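Local coordinates for RimK-related lysine biosynthesis protein (Thermococcus kodakarensis, PDB 5K2M) that binds ADP and magnesium and probably acts as an ATP-dependent ligase in amino-acid biosynthesis, in the manner of RimK-family enzymes, at residues D82-T87 with P97-A102; A143-R148 with H159-F164. One frame throughout, in Å; residues are numbered along the deposited sequence.

Overall arrangement
After an N-terminal part with a parallel four-stranded sheet, the chain enters helix 83-90, and after eight more residues interaction 1 closes a short loop by laying that helix against strand 99-102. Interaction 2 repeats the pattern further on, again with eight residues between helix 138-150 and strand 159-163. The two loops follow in series and neither nest nor cross. Their strands are nevertheless neighbours in one antiparallel sheet of the ATP-grasp fold, probably joined by backbone bonds such as A102 N to H159 O. The helices pack on opposite faces of this sheet, and Y160 turns its side chain to helix 83-90. Both contacts reach ADP, by K83 in one and Q162 and E163 in the other.

Interaction 1 (D82-T87 with P97-A102); sequences DKLFAT and PEWKAA. With ADP (adenosine-5'-diphosphate), chain O.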
ATOM      1  N   ASP A  82      -0.124 -14.868 -41.274  1.00 38.41           N
ATOM      2  CA  ASP A  82       0.943 -13.925 -41.519  1.00 38.41           C
ATOM      3  C   ASP A  82       1.803 -14.448 -42.652  1.00 38.03           C
ATOM      4  O   ASP A  82       2.330 -15.556 -42.553  1.00 40.02           O
ATOM      5  CB  ASP A  82       1.794 -13.753 -40.255  1.00 39.77           C
ATOM      6  CG  ASP A  82       2.811 -12.658 -40.407  1.00 39.93           C
ATOM      7  OD1 ASP A  82       2.449 -11.505 -40.128  1.00 39.42           O
ATOM      8  OD2 ASP A  82       3.937 -12.930 -40.881  1.00 40.40           O
ATOM      9  N   LYS A  83       1.956 -13.671 -43.722  1.00 36.39           N
ATOM     10  CA  LYS A  83       2.701 -14.154 -44.883  1.00 38.04           C
ATOM     11  C   LYS A  83       4.094 -14.615 -44.483  1.00 38.49           C
ATOM     12  O   LYS A  83       4.553 -15.651 -44.937  1.00 35.63           O
ATOM     13  CB  LYS A  83       2.806 -13.081 -45.976  1.00 41.19           C
ATOM     14  CG  LYS A  83       1.493 -12.686 -46.637  1.00 41.59           C
ATOM     15  CD  LYS A  83       0.879 -13.857 -47.376  1.00 44.52           C
ATOM     16  CE  LYS A  83      -0.153 -13.406 -48.405  1.00 45.27           C
ATOM     17  NZ  LYS A  83      -1.341 -12.753 -47.785  1.00 43.26           N
ATOM     18  N   LEU A  84       4.747 -13.865 -43.600  1.00 39.14           N
ATOM     19  CA  LEU A  84       6.147 -14.110 -43.283  1.00 39.33           C
ATOM     20  C   LEU A  84       6.310 -15.288 -42.344  1.00 37.39           C
ATOM     21  O   LEU A  84       7.118 -16.160 -42.603  1.00 39.43           O
ATOM     22  CB  LEU A  84       6.795 -12.847 -42.703  1.00 39.76           C
ATOM     23  CG  LEU A  84       8.295 -12.847 -42.423  1.00 42.90           C
ATOM     24  CD1 LEU A  84       9.083 -13.562 -43.509  1.00 45.87           C
ATOM     25  CD2 LEU A  84       8.809 -11.426 -42.304  1.00 44.32           C
ATOM     26  N   PHE A  85       5.548 -15.318 -41.258  1.00 37.64           N
ATOM     27  CA  PHE A  85       5.581 -16.473 -40.341  1.00 38.57           C
ATOM     28  C   PHE A  85       5.182 -17.750 -41.093  1.00 37.39           C
ATOM     29  O   PHE A  85       5.789 -18.812 -40.894  1.00 38.44           O
ATOM     30  CB  PHE A  85       4.662 -16.274 -39.127  1.00 38.44           C
ATOM     31  CG  PHE A  85       5.276 -15.496 -37.993  1.00 39.09           C
ATOM     32  CD1 PHE A  85       5.505 -14.125 -38.100  1.00 40.10           C
ATOM     33  CD2 PHE A  85       5.585 -16.131 -36.786  1.00 41.03           C
ATOM     34  CE1 PHE A  85       6.044 -13.399 -37.039  1.00 39.83           C
ATOM     35  CE2 PHE A  85       6.139 -15.420 -35.725  1.00 41.71           C
ATOM     36  CZ  PHE A  85       6.365 -14.049 -35.853  1.00 41.98           C
ATOM     37  N   ALA A  86       4.199 -17.650 -41.983  1.00 35.72           N
ATOM     38  CA  ALA A  86       3.782 -18.825 -42.758  1.00 36.50           C
ATOM     39  C   ALA A  86       4.853 -19.337 -43.721  1.00 37.94           C
ATOM     40  O   ALA A  86       5.080 -20.557 -43.768  1.00 37.97           O
ATOM     41  CB  ALA A  86       2.475 -18.589 -43.488  1.00 35.91           C
ATOM     42  N   THR A  87       5.546 -18.456 -44.456  1.00 39.24           N
ATOM     43  CA  THR A  87       6.549 -18.988 -45.380  1.00 41.30           C
ATOM     44  C   THR A  87       7.705 -19.575 -44.596  1.00 39.87           C
ATOM     45  O   THR A  87       8.270 -20.568 -45.019  1.00 38.79           O
ATOM     46  CB  THR A  87       7.057 -18.055 -46.520  1.00 43.22           C
ATOM     47  OG1 THR A  87       8.343 -17.508 -46.203  1.00 51.96           O
ATOM     48  CG2 THR A  87       6.113 -17.011 -46.876  1.00 39.77           C
ATOM     49  N   PRO A  97       7.628 -19.756 -53.767  1.00 44.24           N
ATOM     50  CA  PRO A  97       8.347 -18.772 -54.552  1.00 45.00           C
ATOM     51  C   PRO A  97       9.522 -18.208 -53.766  1.00 44.53           C
ATOM     52  O   PRO A  97       9.486 -18.155 -52.533  1.00 43.89           O
ATOM     53  CB  PRO A  97       7.309 -17.674 -54.798  1.00 44.52           C
ATOM     54  CG  PRO A  97       5.989 -18.320 -54.554  1.00 44.89           C
ATOM     55  CD  PRO A  97       6.255 -19.325 -53.475  1.00 45.13           C
ATOM     56  N   GLU A  98      10.562 -17.821 -54.486  1.00 45.22           N
ATOM     57  CA  GLU A  98      11.666 -17.061 -53.911  1.00 47.34           C
ATOM     58  C   GLU A  98      11.123 -15.852 -53.185  1.00 42.28           C
ATOM     59  O   GLU A  98      10.299 -15.131 -53.736  1.00 37.00           O
ATOM     60  CB  GLU A  98      12.594 -16.560 -55.002  1.00 51.77           C
ATOM     61  CG  GLU A  98      14.048 -16.766 -54.679  1.00 61.89           C
ATOM     62  CD  GLU A  98      14.536 -18.069 -55.251  1.00 68.05           C
ATOM     63  OE1 GLU A  98      14.573 -19.067 -54.492  1.00 73.83           O
ATOM     64  OE2 GLU A  98      14.837 -18.089 -56.470  1.00 70.52           O
ATOM     65  N   TRP A  99      11.609 -15.617 -51.969  1.00 40.25           N
ATOM     66  CA  TRP A  99      11.116 -14.527 -51.151  1.00 39.45           C
ATOM     67  C   TRP A  99      12.240 -13.805 -50.437  1.00 39.28           C
ATOM     68  O   TRP A  99      13.348 -14.321 -50.280  1.00 38.03           O
ATOM     69  CB  TRP A  99      10.104 -15.044 -50.122  1.00 38.77           C
ATOM     70  CG  TRP A  99      10.719 -15.976 -49.153  1.00 38.58           C
ATOM     71  CD1 TRP A  99      10.954 -17.308 -49.332  1.00 39.97           C
ATOM     72  CD2 TRP A  99      11.213 -15.646 -47.859  1.00 38.97           C
ATOM     73  NE1 TRP A  99      11.567 -17.835 -48.219  1.00 40.35           N
ATOM     74  CE2 TRP A  99      11.736 -16.834 -47.298  1.00 40.31           C
ATOM     75  CE3 TRP A  99      11.272 -14.458 -47.118  1.00 39.05           C
ATOM     76  CZ2 TRP A  99      12.297 -16.872 -46.025  1.00 40.71           C
ATOM     77  CZ3 TRP A  99      11.831 -14.495 -45.860  1.00 39.79           C
ATOM     78  CH2 TRP A  99      12.332 -15.698 -45.320  1.00 40.49           C
ATOM     79  N   LYS A 100      11.925 -12.600 -49.980  1.00 39.32           N
ATOM     80  CA  LYS A 100      12.881 -11.784 -49.261  1.00 40.51           C
ATOM     81  C   LYS A 100      12.114 -10.892 -48.283  1.00 39.15           C
ATOM     82  O   LYS A 100      11.000 -10.453 -48.581  1.00 40.03           O
ATOM     83  CB  LYS A 100      13.686 -10.962 -50.262  1.00 43.26           C
ATOM     84  CG  LYS A 100      15.089 -10.600 -49.808  1.00 45.86           C
ATOM     85  CD  LYS A 100      16.075 -11.748 -49.949  1.00 45.72           C
ATOM     86  CE  LYS A 100      17.397 -11.354 -49.312  1.00 46.93           C
ATOM     87  NZ  LYS A 100      18.422 -12.419 -49.439  1.00 50.33           N
ATOM     88  N   ALA A 101      12.685 -10.675 -47.103  1.00 37.33           N
ATOM     89  CA  ALA A 101      12.079  -9.808 -46.114  1.00 37.99           C
ATOM     90  C   ALA A 101      13.087  -8.786 -45.592  1.00 37.62           C
ATOM     91  O   ALA A 101      14.261  -9.110 -45.320  1.00 37.39           O
ATOM     92  CB  ALA A 101      11.498 -10.628 -44.965  1.00 37.99           C
ATOM     93  N   ALA A 102      12.623  -7.549 -45.484  1.00 36.61           N
ATOM     94  CA  ALA A 102      13.409  -6.456 -44.921  1.00 37.14           C
ATOM     95  C   ALA A 102      12.618  -5.768 -43.814  1.00 37.45           C
ATOM     96  O   ALA A 102      11.380  -5.868 -43.747  1.00 36.39           O
ATOM     97  CB  ALA A 102      13.792  -5.463 -46.009  1.00 36.72           C
TER
HETATM   98  PB  ADP O 301      -3.838 -12.671 -50.380  1.00 39.40           P
HETATM   99  O1B ADP O 301      -4.672 -13.560 -51.262  1.00 38.60           O
HETATM  100  O2B ADP O 301      -4.182 -11.204 -50.476  1.00 35.17           O
HETATM  101  O3B ADP O 301      -3.720 -13.111 -48.942  1.00 37.34           O
HETATM  102  PA  ADP O 301      -1.749 -13.758 -52.065  1.00 36.71           P
HETATM  103  O1A ADP O 301      -2.545 -15.048 -52.094  1.00 38.17           O
HETATM  104  O2A ADP O 301      -0.282 -13.906 -51.817  1.00 32.63           O
HETATM  105  O3A ADP O 301      -2.343 -12.712 -51.001  1.00 36.49           O
HETATM  106  O5' ADP O 301      -1.943 -12.979 -53.453  1.00 33.36           O
HETATM  107  C5' ADP O 301      -3.208 -12.855 -54.061  1.00 32.34           C
HETATM  108  C4' ADP O 301      -3.132 -13.316 -55.507  1.00 33.10           C
HETATM  109  O4' ADP O 301      -2.188 -12.506 -56.216  1.00 31.75           O
HETATM  110  C3' ADP O 301      -2.693 -14.759 -55.701  1.00 32.87           C
HETATM  111  O3' ADP O 301      -3.809 -15.664 -55.680  1.00 32.72           O
HETATM  112  C2' ADP O 301      -2.029 -14.691 -57.063  1.00 31.13           C
HETATM  113  O2' ADP O 301      -2.978 -14.763 -58.125  1.00 30.90           O
HETATM  114  C1' ADP O 301      -1.422 -13.309 -57.107  1.00 31.29           C
HETATM  115  N9  ADP O 301      -0.027 -13.351 -56.646  1.00 31.00           N
HETATM  116  C8  ADP O 301       0.404 -13.178 -55.379  1.00 31.58           C
HETATM  117  N7  ADP O 301       1.740 -13.296 -55.289  1.00 31.45           N
HETATM  118  C5  ADP O 301       2.179 -13.567 -56.532  1.00 30.78           C
HETATM  119  C6  ADP O 301       3.481 -13.791 -57.157  1.00 29.16           C
HETATM  120  N6  ADP O 301       4.609 -13.764 -56.414  1.00 28.90           N
HETATM  121  N1  ADP O 301       3.501 -14.026 -58.484  1.00 28.90           N
HETATM  122  C2  ADP O 301       2.389 -14.059 -59.231  1.00 29.36           C
HETATM  123  N3  ADP O 301       1.167 -13.862 -58.737  1.00 29.48           N
HETATM  124  C4  ADP O 301       1.008 -13.610 -57.421  1.00 30.68           C
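W99 lies under T87, whose OG1 sits about centrally over one face of the indole, 3.6 Å from W99 CE2. The rotation of T87 is less certain, because its CG2 sits implausibly near K83 O. The tryptophan holds CG between its backbone N and carbonyl carbon (chi1 64°), which brings the indole alongside the strand with its CZ3 corner 3.7 Å from L84 CD1. The L84 and W99 side chains cross at about a right angle. Without the indole, as with an alanine here, L84 CD1 would probably lose its aromatic neighbour and a gap open beside T87 OG1. K100 points away, and its amine bonds to S114 and to P38 of the second subunit. A101 faces the helix again, its CB 3.9 Å from L84 CD2; with A102 it also pairs with a strand of that second subunit, so the sheet continues across the interface.

D82 caps the N-terminal end of the helix: its OD2 accepts a nearly straight bond from F85 N (2.9 Å, 171°) through its anti lone pair, and a weak one from L84 N. The next residue, K83, its chain bent at chi2 and chi4, puts NZ 2.7 Å from ADP O3B, with E241 as a second partner. No hydrogen bond joins helix and strand, and T87 OG1 is buried with no partner in the model. The contact therefore rests on van der Waals packing, apolar at L84 and A101, with a hydroxyl laid over the indole, while K83, at the start of the helix, is the residue here that bonds the nucleotide, at its beta-phosphate.

Interaction 2 (A143-R148 with H159-F164); sequences AVLEHR and HYFQEF. With ADP (adenosine-5'-diphosphate), chain O.
Helix 138-150 covers one face of the four-stranded antiparallel sheet in the ATP-grasp domain, and L145 and R148 carry its contact with H159 and F161 of strand 159-163. The axes of the two short segments stay 11.6 Å apart, a distance bridged by side chains. H159 sets CG beside its backbone N, anti to the carbonyl carbon (chi1 -61°), which swings the imidazole to the helix, where L145 CD2 comes within 3.4 Å of H159 ND1. The same methyl meets the edge of the F161 ring, near its plane, at 4.2 Å from CZ. R148 runs past H159 in the opposite direction, its guanidinium within 3° of parallel to the imidazole and NH2 4.0 Å from H159 ND1.

A water in the guanidinium plane accepts from R148 NH1 (3.0 Å) and from Y160 N (2.8 Å), linking helix to strand, while R148 NH2 also bonds to Y156 O. Farther along the strand lies the adenine site. Q162 has its amide engaged by K122 at OE1 and by N240 at NE2, which should fix its rotation. ADP N6 donates to Q162 OE1 at 3.0 Å and, at an N-H...O angle of 162°, to the backbone E163 O.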
ATOM      1  N   ALA A 143       8.257   4.082 -54.989  1.00 37.91           N
ATOM      2  CA  ALA A 143       6.881   4.543 -54.804  1.00 38.58           C
ATOM      3  C   ALA A 143       6.157   3.689 -53.760  1.00 39.61           C
ATOM      4  O   ALA A 143       5.574   4.224 -52.827  1.00 40.49           O
ATOM      5  CB  ALA A 143       6.137   4.515 -56.126  1.00 40.23           C
ATOM      6  N   VAL A 144       6.235   2.366 -53.893  1.00 39.61           N
ATOM      7  CA  VAL A 144       5.609   1.460 -52.933  1.00 39.08           C
ATOM      8  C   VAL A 144       6.141   1.694 -51.519  1.00 39.99           C
ATOM      9  O   VAL A 144       5.366   1.826 -50.571  1.00 37.27           O
ATOM     10  CB  VAL A 144       5.799  -0.017 -53.340  1.00 40.49           C
ATOM     11  CG1 VAL A 144       5.358  -0.970 -52.225  1.00 41.83           C
ATOM     12  CG2 VAL A 144       5.010  -0.301 -54.607  1.00 41.95           C
ATOM     13  N   LEU A 145       7.460   1.755 -51.375  1.00 40.18           N
ATOM     14  CA  LEU A 145       8.061   1.949 -50.054  1.00 41.23           C
ATOM     15  C   LEU A 145       7.741   3.329 -49.458  1.00 41.97           C
ATOM     16  O   LEU A 145       7.549   3.448 -48.242  1.00 39.42           O
ATOM     17  CB  LEU A 145       9.570   1.738 -50.110  1.00 41.32           C
ATOM     18  CG  LEU A 145      10.022   0.327 -50.497  1.00 41.14           C
ATOM     19  CD1 LEU A 145      11.524   0.334 -50.704  1.00 40.60           C
ATOM     20  CD2 LEU A 145       9.626  -0.685 -49.431  1.00 41.22           C
ATOM     21  N   GLU A 146       7.672   4.357 -50.302  1.00 44.29           N
ATOM     22  CA  GLU A 146       7.233   5.698 -49.857  1.00 47.99           C
ATOM     23  C   GLU A 146       5.833   5.632 -49.266  1.00 47.10           C
ATOM     24  O   GLU A 146       5.560   6.207 -48.218  1.00 47.40           O
ATOM     25  CB  GLU A 146       7.229   6.725 -51.010  1.00 53.10           C
ATOM     26  CG  GLU A 146       8.421   7.672 -51.050  1.00 58.82           C
ATOM     27  CD  GLU A 146       8.489   8.613 -49.848  1.00 61.45           C
ATOM     28  OE1 GLU A 146       7.640   9.535 -49.722  1.00 58.00           O
ATOM     29  OE2 GLU A 146       9.413   8.416 -49.029  1.00 66.45           O
ATOM     30  N   HIS A 147       4.935   4.938 -49.945  1.00 45.42           N
ATOM     31  CA  HIS A 147       3.560   4.841 -49.447  1.00 46.59           C
ATOM     32  C   HIS A 147       3.447   3.995 -48.185  1.00 45.73           C
ATOM     33  O   HIS A 147       2.772   4.399 -47.245  1.00 46.35           O
ATOM     34  CB  HIS A 147       2.608   4.372 -50.546  1.00 43.17           C
ATOM     35  CG  HIS A 147       2.420   5.393 -51.619  1.00 44.13           C
ATOM     36  ND1 HIS A 147       1.251   6.108 -51.775  1.00 44.60           N
ATOM     37  CD2 HIS A 147       3.278   5.873 -52.548  1.00 44.18           C
ATOM     38  CE1 HIS A 147       1.392   6.959 -52.774  1.00 43.99           C
ATOM     39  NE2 HIS A 147       2.611   6.838 -53.257  1.00 46.05           N
ATOM     40  N   ARG A 148       4.124   2.851 -48.141  1.00 47.84           N
ATOM     41  CA  ARG A 148       4.122   2.018 -46.936  1.00 48.84           C
ATOM     42  C   ARG A 148       4.634   2.788 -45.716  1.00 50.98           C
ATOM     43  O   ARG A 148       4.083   2.678 -44.625  1.00 53.80           O
ATOM     44  CB  ARG A 148       4.978   0.777 -47.141  1.00 50.41           C
ATOM     45  CG  ARG A 148       4.402  -0.216 -48.127  1.00 50.55           C
ATOM     46  CD  ARG A 148       3.178  -0.921 -47.586  1.00 50.63           C
ATOM     47  NE  ARG A 148       3.056  -2.199 -48.268  1.00 55.33           N
ATOM     48  CZ  ARG A 148       3.759  -3.287 -47.948  1.00 55.94           C
ATOM     49  NH1 ARG A 148       3.598  -4.386 -48.672  1.00 55.21           N
ATOM     50  NH2 ARG A 148       4.607  -3.292 -46.904  1.00 52.50           N
ATOM     51  N   HIS A 159       8.615  -5.588 -44.516  1.00 38.66           N
ATOM     52  CA  HIS A 159       8.629  -5.609 -45.976  1.00 38.57           C
ATOM     53  C   HIS A 159       8.878  -6.999 -46.518  1.00 39.06           C
ATOM     54  O   HIS A 159       9.994  -7.514 -46.423  1.00 41.08           O
ATOM     55  CB  HIS A 159       9.681  -4.648 -46.495  1.00 39.50           C
ATOM     56  CG  HIS A 159       9.433  -3.237 -46.089  1.00 41.21           C
ATOM     57  ND1 HIS A 159       8.491  -2.444 -46.706  1.00 42.34           N
ATOM     58  CD2 HIS A 159       9.969  -2.488 -45.102  1.00 42.73           C
ATOM     59  CE1 HIS A 159       8.471  -1.259 -46.125  1.00 42.81           C
ATOM     60  NE2 HIS A 159       9.367  -1.256 -45.157  1.00 43.19           N
ATOM     61  N   TYR A 160       7.829  -7.583 -47.099  1.00 37.22           N
ATOM     62  CA  TYR A 160       7.831  -8.952 -47.592  1.00 37.01           C
ATOM     63  C   TYR A 160       7.611  -8.941 -49.088  1.00 37.41           C
ATOM     64  O   TYR A 160       6.672  -8.288 -49.594  1.00 35.08           O
ATOM     65  CB  TYR A 160       6.712  -9.742 -46.902  1.00 37.70           C
ATOM     66  CG  TYR A 160       6.504 -11.148 -47.412  1.00 37.83           C
ATOM     67  CD1 TYR A 160       7.218 -12.212 -46.893  1.00 39.33           C
ATOM     68  CD2 TYR A 160       5.582 -11.408 -48.420  1.00 40.08           C
ATOM     69  CE1 TYR A 160       7.015 -13.506 -47.354  1.00 39.68           C
ATOM     70  CE2 TYR A 160       5.373 -12.688 -48.896  1.00 39.44           C
ATOM     71  CZ  TYR A 160       6.076 -13.736 -48.351  1.00 40.28           C
ATOM     72  OH  TYR A 160       5.852 -15.005 -48.829  1.00 40.57           O
ATOM     73  N   PHE A 161       8.473  -9.671 -49.795  1.00 36.03           N
ATOM     74  CA  PHE A 161       8.505  -9.660 -51.256  1.00 36.12           C
ATOM     75  C   PHE A 161       8.678 -11.076 -51.797  1.00 36.17           C
ATOM     76  O   PHE A 161       9.296 -11.902 -51.162  1.00 36.26           O
ATOM     77  CB  PHE A 161       9.709  -8.858 -51.758  1.00 36.47           C
ATOM     78  CG  PHE A 161       9.686  -7.405 -51.410  1.00 37.77           C
ATOM     79  CD1 PHE A 161       9.031  -6.494 -52.222  1.00 38.47           C
ATOM     80  CD2 PHE A 161      10.369  -6.931 -50.302  1.00 39.87           C
ATOM     81  CE1 PHE A 161       9.044  -5.139 -51.929  1.00 38.36           C
ATOM     82  CE2 PHE A 161      10.374  -5.578 -50.001  1.00 39.54           C
ATOM     83  CZ  PHE A 161       9.712  -4.683 -50.816  1.00 38.21           C
ATOM     84  N   GLN A 162       8.137 -11.329 -52.980  1.00 38.25           N
ATOM     85  CA  GLN A 162       8.407 -12.552 -53.728  1.00 40.44           C
ATOM     86  C   GLN A 162       8.862 -12.205 -55.132  1.00 38.50           C
ATOM     87  O   GLN A 162       8.589 -11.118 -55.621  1.00 39.36           O
ATOM     88  CB  GLN A 162       7.144 -13.400 -53.854  1.00 41.35           C
ATOM     89  CG  GLN A 162       6.658 -14.036 -52.567  1.00 42.58           C
ATOM     90  CD  GLN A 162       5.346 -14.775 -52.773  1.00 41.22           C
ATOM     91  OE1 GLN A 162       4.462 -14.283 -53.453  1.00 41.16           O
ATOM     92  NE2 GLN A 162       5.218 -15.952 -52.185  1.00 41.68           N
ATOM     93  N   GLU A 163       9.565 -13.128 -55.771  1.00 38.81           N
ATOM     94  CA  GLU A 163       9.729 -13.092 -57.224  1.00 40.84           C
ATOM     95  C   GLU A 163       8.353 -13.081 -57.880  1.00 40.37           C
ATOM     96  O   GLU A 163       7.432 -13.733 -57.391  1.00 39.81           O
ATOM     97  CB  GLU A 163      10.507 -14.321 -57.717  1.00 41.48           C
ATOM     98  CG  GLU A 163       9.775 -15.643 -57.526  1.00 43.79           C
ATOM     99  CD  GLU A 163      10.578 -16.852 -57.976  1.00 47.15           C
ATOM    100  OE1 GLU A 163      11.455 -16.711 -58.843  1.00 51.21           O
ATOM    101  OE2 GLU A 163      10.343 -17.954 -57.448  1.00 47.56           O
ATOM    102  N   PHE A 164       8.205 -12.360 -58.988  1.00 42.43           N
ATOM    103  CA  PHE A 164       6.965 -12.448 -59.759  1.00 41.94           C
ATOM    104  C   PHE A 164       6.944 -13.785 -60.488  1.00 42.15           C
ATOM    105  O   PHE A 164       7.832 -14.085 -61.288  1.00 42.46           O
ATOM    106  CB  PHE A 164       6.831 -11.305 -60.754  1.00 42.55           C
ATOM    107  CG  PHE A 164       5.610 -11.403 -61.637  1.00 42.74           C
ATOM    108  CD1 PHE A 164       4.347 -11.096 -61.143  1.00 42.17           C
ATOM    109  CD2 PHE A 164       5.724 -11.781 -62.966  1.00 42.88           C
ATOM    110  CE1 PHE A 164       3.225 -11.179 -61.953  1.00 41.54           C
ATOM    111  CE2 PHE A 164       4.603 -11.854 -63.782  1.00 42.38           C
ATOM    112  CZ  PHE A 164       3.351 -11.565 -63.273  1.00 41.39           C
TER
HETATM  113  PB  ADP O 301      -3.838 -12.671 -50.380  1.00 39.40           P
HETATM  114  O1B ADP O 301      -4.672 -13.560 -51.262  1.00 38.60           O
HETATM  115  O2B ADP O 301      -4.182 -11.204 -50.476  1.00 35.17           O
HETATM  116  O3B ADP O 301      -3.720 -13.111 -48.942  1.00 37.34           O
HETATM  117  PA  ADP O 301      -1.749 -13.758 -52.065  1.00 36.71           P
HETATM  118  O1A ADP O 301      -2.545 -15.048 -52.094  1.00 38.17           O
HETATM  119  O2A ADP O 301      -0.282 -13.906 -51.817  1.00 32.63           O
HETATM  120  O3A ADP O 301      -2.343 -12.712 -51.001  1.00 36.49           O
HETATM  121  O5' ADP O 301      -1.943 -12.979 -53.453  1.00 33.36           O
HETATM  122  C5' ADP O 301      -3.208 -12.855 -54.061  1.00 32.34           C
HETATM  123  C4' ADP O 301      -3.132 -13.316 -55.507  1.00 33.10           C
HETATM  124  O4' ADP O 301      -2.188 -12.506 -56.216  1.00 31.75           O
HETATM  125  C3' ADP O 301      -2.693 -14.759 -55.701  1.00 32.87           C
HETATM  126  O3' ADP O 301      -3.809 -15.664 -55.680  1.00 32.72           O
HETATM  127  C2' ADP O 301      -2.029 -14.691 -57.063  1.00 31.13           C
HETATM  128  O2' ADP O 301      -2.978 -14.763 -58.125  1.00 30.90           O
HETATM  129  C1' ADP O 301      -1.422 -13.309 -57.107  1.00 31.29           C
HETATM  130  N9  ADP O 301      -0.027 -13.351 -56.646  1.00 31.00           N
HETATM  131  C8  ADP O 301       0.404 -13.178 -55.379  1.00 31.58           C
HETATM  132  N7  ADP O 301       1.740 -13.296 -55.289  1.00 31.45           N
HETATM  133  C5  ADP O 301       2.179 -13.567 -56.532  1.00 30.78           C
HETATM  134  C6  ADP O 301       3.481 -13.791 -57.157  1.00 29.16           C
HETATM  135  N6  ADP O 301       4.609 -13.764 -56.414  1.00 28.90           N
HETATM  136  N1  ADP O 301       3.501 -14.026 -58.484  1.00 28.90           N
HETATM  137  C2  ADP O 301       2.389 -14.059 -59.231  1.00 29.36           C
HETATM  138  N3  ADP O 301       1.167 -13.862 -58.737  1.00 29.48           N
HETATM  139  C4  ADP O 301       1.008 -13.610 -57.421  1.00 30.68           C
HETATM  140  O   HOH W   1       5.490  -6.133 -47.224  1.00 43.94           O